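Local coordinates for protein Rho guanine nucleotide exchange factor 11 (Homo sapiens, PDB 5JHH) that probably activates Rho-family GTPases by promoting exchange of GDP for GTP through its tandem DH and PH domains, at residues 173-176 with 177-180; 193-196 with 197-200. All coordinates share one frame; numbering follows the deposited sequence.

Overall arrangement
Both contacts are two-turn pieces of helix in the all-helical RhoGEF (DH) domain, and they come in series along the chain: interaction 1 lies on helix 165-182, interaction 2 on helix 189-227, the next helix. Their centres are about 9 Å apart and the two helices pack directly, Ile180 CG2 lying 3.8 Å from Leu194 CD1 and Leu177 CD1 3.7 Å from Arg198 N. The aliphatic part of Arg198 also lies along Glu178. Interaction 1 is mostly buried, between helices 18-54 and 189-227, whereas interaction 2 is only partly so. Helix 189-227 then runs on from the DH bundle toward the PH domain, so the second contact belongs to the element that joins the two domains.

Interaction 1. Residues 173-176 with 177-180; sequences YPLL and LESI
Glu178 folds back over Pro174, one turn earlier in helix 165-182 of the DH-domain helical bundle. Four backbone bonds of i to i+4 type hold this part of the helix: Leu177 N to Tyr173 O and Glu178 N to Pro174 O, both 2.8 Å, then Ser179 N to Leu175 O and Ile180 N to Leu176 O, both 3.2 Å. Pro174 has no N-H to give to the preceding turn, and the helix is kinked there; its carbonyl nevertheless accepts normally.

The hydrophobic side chains divide between neighbouring helices. Leu176 packs on Glu29 and Leu30 of helix 18-54, Leu177 on Cys201 of helix 189-227, and Ile180 reaches both helices; branched aliphatic groups suit such interhelical seams. Leu175 and Leu176 also pack against polar side chains of another protein chain. Tyr173 combines a ring that meets Phe105 with a hydroxyl hydrogen-bonded to Glu34 and, weakly, to Arg169; an aromatic residue with a polar tip suits this buried site.

Among charged groups, Glu178 carries the polar edge. With CG beside its own backbone N (chi1 -83°) and an extended chain, its carboxylate oxygen OE2 turns back along the helix to a salt bridge with Arg202 NH2; OE2 also lies 4.1 Å from Pro174 CB.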
ATOM      1  N   TYR A 173       5.738   2.699  12.539  1.00 20.67           N
ATOM      2  CA  TYR A 173       5.894   2.441  13.973  1.00 19.41           C
ATOM      3  C   TYR A 173       6.215   0.966  14.347  1.00 19.88           C
ATOM      4  O   TYR A 173       7.029   0.704  15.211  1.00 19.28           O
ATOM      5  CB  TYR A 173       4.668   2.930  14.744  1.00 20.66           C
ATOM      6  CG  TYR A 173       4.488   4.421  14.796  1.00 19.49           C
ATOM      7  CD1 TYR A 173       5.552   5.259  15.052  1.00 18.62           C
ATOM      8  CD2 TYR A 173       3.236   4.995  14.601  1.00 19.92           C
ATOM      9  CE1 TYR A 173       5.375   6.635  15.115  1.00 20.65           C
ATOM     10  CE2 TYR A 173       3.058   6.379  14.680  1.00 18.98           C
ATOM     11  CZ  TYR A 173       4.126   7.195  14.914  1.00 18.88           C
ATOM     12  OH  TYR A 173       3.972   8.566  14.987  1.00 18.27           O
ATOM     13  N   PRO A 174       5.571  -0.002  13.709  1.00 19.13           N
ATOM     14  CA  PRO A 174       5.876  -1.373  14.035  1.00 20.94           C
ATOM     15  C   PRO A 174       7.294  -1.695  13.678  1.00 24.69           C
ATOM     16  O   PRO A 174       7.989  -2.435  14.393  1.00 27.05           O
ATOM     17  CB  PRO A 174       4.897  -2.176  13.160  1.00 21.80           C
ATOM     18  CG  PRO A 174       3.768  -1.194  12.895  1.00 20.47           C
ATOM     19  CD  PRO A 174       4.468   0.112  12.756  1.00 20.28           C
ATOM     20  N   LEU A 175       7.741  -1.140  12.575  1.00 26.11           N
ATOM     21  CA  LEU A 175       9.078  -1.434  12.105  1.00 26.31           C
ATOM     22  C   LEU A 175      10.077  -0.789  13.043  1.00 24.86           C
ATOM     23  O   LEU A 175      11.078  -1.386  13.392  1.00 23.74           O
ATOM     24  CB  LEU A 175       9.258  -0.896  10.702  1.00 25.60           C
ATOM     25  CG  LEU A 175       8.470  -1.543   9.549  1.00 25.04           C
ATOM     26  CD1 LEU A 175       8.680  -0.721   8.264  1.00 24.27           C
ATOM     27  CD2 LEU A 175       8.960  -2.951   9.325  1.00 22.99           C
ATOM     28  N   LEU A 176       9.809   0.437  13.465  1.00 25.27           N
ATOM     29  CA  LEU A 176      10.697   1.060  14.398  1.00 25.51           C
ATOM     30  C   LEU A 176      10.656   0.346  15.731  1.00 29.45           C
ATOM     31  O   LEU A 176      11.687   0.283  16.379  1.00 26.84           O
ATOM     32  CB  LEU A 176      10.404   2.535  14.573  1.00 26.94           C
ATOM     33  CG  LEU A 176      10.800   3.355  13.345  1.00 28.20           C
ATOM     34  CD1 LEU A 176       9.972   4.640  13.312  1.00 27.97           C
ATOM     35  CD2 LEU A 176      12.298   3.663  13.398  1.00 28.03           C
ATOM     36  N   LEU A 177       9.500  -0.200  16.138  1.00 27.73           N
ATOM     37  CA  LEU A 177       9.454  -0.938  17.400  1.00 28.07           C
ATOM     38  C   LEU A 177      10.193  -2.293  17.304  1.00 30.27           C
ATOM     39  O   LEU A 177      10.943  -2.667  18.221  1.00 30.63           O
ATOM     40  CB  LEU A 177       8.026  -1.078  17.946  1.00 24.22           C
ATOM     41  CG  LEU A 177       7.415   0.239  18.439  1.00 25.58           C
ATOM     42  CD1 LEU A 177       5.884   0.215  18.548  1.00 25.63           C
ATOM     43  CD2 LEU A 177       7.970   0.613  19.777  1.00 25.37           C
ATOM     44  N   GLU A 178      10.021  -3.007  16.195  1.00 35.16           N
ATOM     45  CA  GLU A 178      10.681  -4.304  16.002  1.00 34.54           C
ATOM     46  C   GLU A 178      12.178  -4.113  16.120  1.00 34.94           C
ATOM     47  O   GLU A 178      12.846  -4.824  16.846  1.00 37.78           O
ATOM     48  CB  GLU A 178      10.317  -4.953  14.670  1.00 39.99           C
ATOM     49  CG  GLU A 178       8.996  -5.722  14.726  1.00 53.29           C
ATOM     50  CD  GLU A 178       8.281  -5.836  13.375  1.00 65.35           C
ATOM     51  OE1 GLU A 178       8.969  -6.104  12.371  1.00 78.91           O
ATOM     52  OE2 GLU A 178       7.029  -5.651  13.300  1.00 68.42           O
ATOM     53  N   SER A 179      12.696  -3.081  15.500  1.00 31.65           N
ATOM     54  CA  SER A 179      14.111  -2.824  15.590  1.00 33.17           C
ATOM     55  C   SER A 179      14.617  -2.403  16.998  1.00 34.46           C
ATOM     56  O   SER A 179      15.724  -2.762  17.400  1.00 34.72           O
ATOM     57  CB  SER A 179      14.495  -1.793  14.546  1.00 33.48           C
ATOM     58  OG  SER A 179      15.697  -1.192  14.957  1.00 42.89           O
ATOM     59  N   ILE A 180      13.829  -1.650  17.751  1.00 32.88           N
ATOM     60  CA  ILE A 180      14.202  -1.350  19.133  1.00 31.01           C
ATOM     61  C   ILE A 180      14.209  -2.618  19.990  1.00 34.24           C
ATOM     62  O   ILE A 180      15.102  -2.808  20.843  1.00 33.19           O
ATOM     63  CB  ILE A 180      13.236  -0.371  19.764  1.00 29.69           C
ATOM     64  CG1 ILE A 180      13.390   1.011  19.115  1.00 30.81           C
ATOM     65  CG2 ILE A 180      13.465  -0.211  21.259  1.00 28.43           C
ATOM     66  CD1 ILE A 180      12.196   1.905  19.358  1.00 27.44           C
TER

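Interaction 2. Residues 193-196 with 197-200; sequences KLCR and ARDQ
Cys195 lies against one face of the Arg198 guanidinium, with its CA 4.1 Å above the plane and over its centre, and its CB 3.8 Å from Arg198 NH2. The small thiol-bearing side chain suits a site beside a flat cation. In the plane of the same group, at its edge, Asp199 is gripped side-on: NE and NH2 of Arg198 both bond to OD1, at 3.0 and 2.9 Å, approaching from the same face of the carboxylate. Both bonds are part of one salt bridge, and sharing one oxygen between two nitrogens limits how the guanidinium can rotate. The Arg198 chain, bent at chi3 (71°), brings the head back over the preceding turn.

These eight residues are about two turns of the long DH-domain helix 189-227, built on i to i+4 bonds such as Arg198 N to Leu194 O, 2.9 Å. Its tight side is aliphatic: Leu194 packs on Ile180 and Met101, while the short Ala197 lets Leu102 of helix 98-105 come close.

Looser is Arg196, the residue most exposed to solvent here. Its guanidinium stacks on the Gln200 amide, planes 24° apart, with NE2 of Gln200 3.6 Å above the guanidinium plane, toward its rim. Gln200 is the fixed partner, OE1 engaged by Arg110 and NE2 by Asp106, while Arg196 NE has a long, weak ion pair with Asp106.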
ATOM      1  N   LYS A 193       6.768  -5.174  27.188  1.00 28.54           N
ATOM      2  CA  LYS A 193       5.891  -4.009  27.041  1.00 29.28           C
ATOM      3  C   LYS A 193       6.048  -3.328  25.651  1.00 26.98           C
ATOM      4  O   LYS A 193       5.081  -2.912  25.049  1.00 29.95           O
ATOM      5  CB  LYS A 193       6.163  -3.000  28.172  1.00 33.27           C
ATOM      6  CG  LYS A 193       5.411  -3.300  29.477  1.00 35.70           C
ATOM      7  CD  LYS A 193       6.155  -2.767  30.683  1.00 38.68           C
ATOM      8  CE  LYS A 193       5.834  -1.322  30.972  1.00 40.78           C
ATOM      9  NZ  LYS A 193       7.060  -0.631  31.448  1.00 45.38           N
ATOM     10  N   LEU A 194       7.266  -3.279  25.154  1.00 26.25           N
ATOM     11  CA  LEU A 194       7.552  -2.986  23.782  1.00 26.92           C
ATOM     12  C   LEU A 194       6.895  -3.956  22.815  1.00 28.74           C
ATOM     13  O   LEU A 194       6.391  -3.516  21.780  1.00 29.60           O
ATOM     14  CB  LEU A 194       9.054  -3.008  23.547  1.00 26.87           C
ATOM     15  CG  LEU A 194       9.786  -1.788  24.081  1.00 27.41           C
ATOM     16  CD1 LEU A 194      11.280  -1.888  23.840  1.00 30.01           C
ATOM     17  CD2 LEU A 194       9.260  -0.537  23.418  1.00 28.55           C
ATOM     18  N   CYS A 195       6.857  -5.248  23.136  1.00 24.97           N
ATOM     19  CA  CYS A 195       6.222  -6.181  22.211  1.00 26.25           C
ATOM     20  C   CYS A 195       4.735  -5.892  22.183  1.00 29.32           C
ATOM     21  O   CYS A 195       4.064  -6.044  21.158  1.00 24.68           O
ATOM     22  CB  CYS A 195       6.487  -7.639  22.628  1.00 27.40           C
ATOM     23  SG  CYS A 195       8.220  -8.126  22.316  1.00 30.03           S
ATOM     24  N   ARG A 196       4.224  -5.497  23.343  1.00 27.39           N
ATOM     25  CA  ARG A 196       2.817  -5.221  23.455  1.00 34.15           C
ATOM     26  C   ARG A 196       2.489  -3.990  22.591  1.00 28.17           C
ATOM     27  O   ARG A 196       1.552  -4.014  21.798  1.00 26.01           O
ATOM     28  CB  ARG A 196       2.470  -5.018  24.942  1.00 41.24           C
ATOM     29  CG  ARG A 196       1.152  -4.333  25.259  1.00 45.11           C
ATOM     30  CD  ARG A 196       0.009  -5.233  24.876  1.00 54.37           C
ATOM     31  NE  ARG A 196      -1.265  -4.736  25.377  1.00 59.99           N
ATOM     32  CZ  ARG A 196      -2.442  -5.263  25.060  1.00 63.57           C
ATOM     33  NH1 ARG A 196      -2.523  -6.334  24.266  1.00 65.69           N
ATOM     34  NH2 ARG A 196      -3.549  -4.716  25.533  1.00 65.28           N
ATOM     35  N   ALA A 197       3.306  -2.952  22.716  1.00 24.08           N
ATOM     36  CA  ALA A 197       3.145  -1.744  21.906  1.00 25.02           C
ATOM     37  C   ALA A 197       3.221  -2.018  20.397  1.00 25.26           C
ATOM     38  O   ALA A 197       2.411  -1.514  19.604  1.00 24.65           O
ATOM     39  CB  ALA A 197       4.195  -0.698  22.312  1.00 24.47           C
ATOM     40  N   ARG A 198       4.213  -2.799  19.995  1.00 26.04           N
ATOM     41  CA  ARG A 198       4.334  -3.224  18.593  1.00 26.31           C
ATOM     42  C   ARG A 198       3.059  -3.884  18.112  1.00 24.60           C
ATOM     43  O   ARG A 198       2.516  -3.570  17.013  1.00 22.66           O
ATOM     44  CB  ARG A 198       5.501  -4.187  18.423  1.00 25.62           C
ATOM     45  CG  ARG A 198       5.500  -4.857  17.054  1.00 30.44           C
ATOM     46  CD  ARG A 198       6.352  -6.114  17.047  1.00 34.13           C
ATOM     47  NE  ARG A 198       5.676  -7.147  17.824  1.00 33.47           N
ATOM     48  CZ  ARG A 198       6.293  -8.113  18.473  1.00 34.37           C
ATOM     49  NH1 ARG A 198       7.616  -8.250  18.397  1.00 36.81           N
ATOM     50  NH2 ARG A 198       5.566  -8.949  19.193  1.00 35.06           N
ATOM     51  N   ASP A 199       2.567  -4.817  18.913  1.00 21.76           N
ATOM     52  CA  ASP A 199       1.342  -5.514  18.507  1.00 24.36           C
ATOM     53  C   ASP A 199       0.114  -4.566  18.400  1.00 24.05           C
ATOM     54  O   ASP A 199      -0.800  -4.788  17.573  1.00 20.59           O
ATOM     55  CB  ASP A 199       1.024  -6.639  19.513  1.00 29.45           C
ATOM     56  CG  ASP A 199       2.081  -7.786  19.514  1.00 28.50           C
ATOM     57  OD1 ASP A 199       2.937  -7.908  18.621  1.00 30.78           O
ATOM     58  OD2 ASP A 199       2.020  -8.584  20.437  1.00 31.04           O
ATOM     59  N   GLN A 200       0.055  -3.550  19.269  1.00 20.71           N
ATOM     60  CA  GLN A 200      -1.106  -2.661  19.276  1.00 21.37           C
ATOM     61  C   GLN A 200      -1.017  -1.738  18.064  1.00 20.92           C
ATOM     62  O   GLN A 200      -2.007  -1.537  17.396  1.00 21.35           O
ATOM     63  CB  GLN A 200      -1.201  -1.878  20.583  1.00 24.15           C
ATOM     64  CG  GLN A 200      -1.718  -2.661  21.786  1.00 23.25           C
ATOM     65  CD  GLN A 200      -3.214  -2.716  21.847  1.00 26.10           C
ATOM     66  OE1 GLN A 200      -3.851  -3.263  20.982  1.00 29.49           O
ATOM     67  NE2 GLN A 200      -3.793  -2.172  22.904  1.00 37.92           N
TER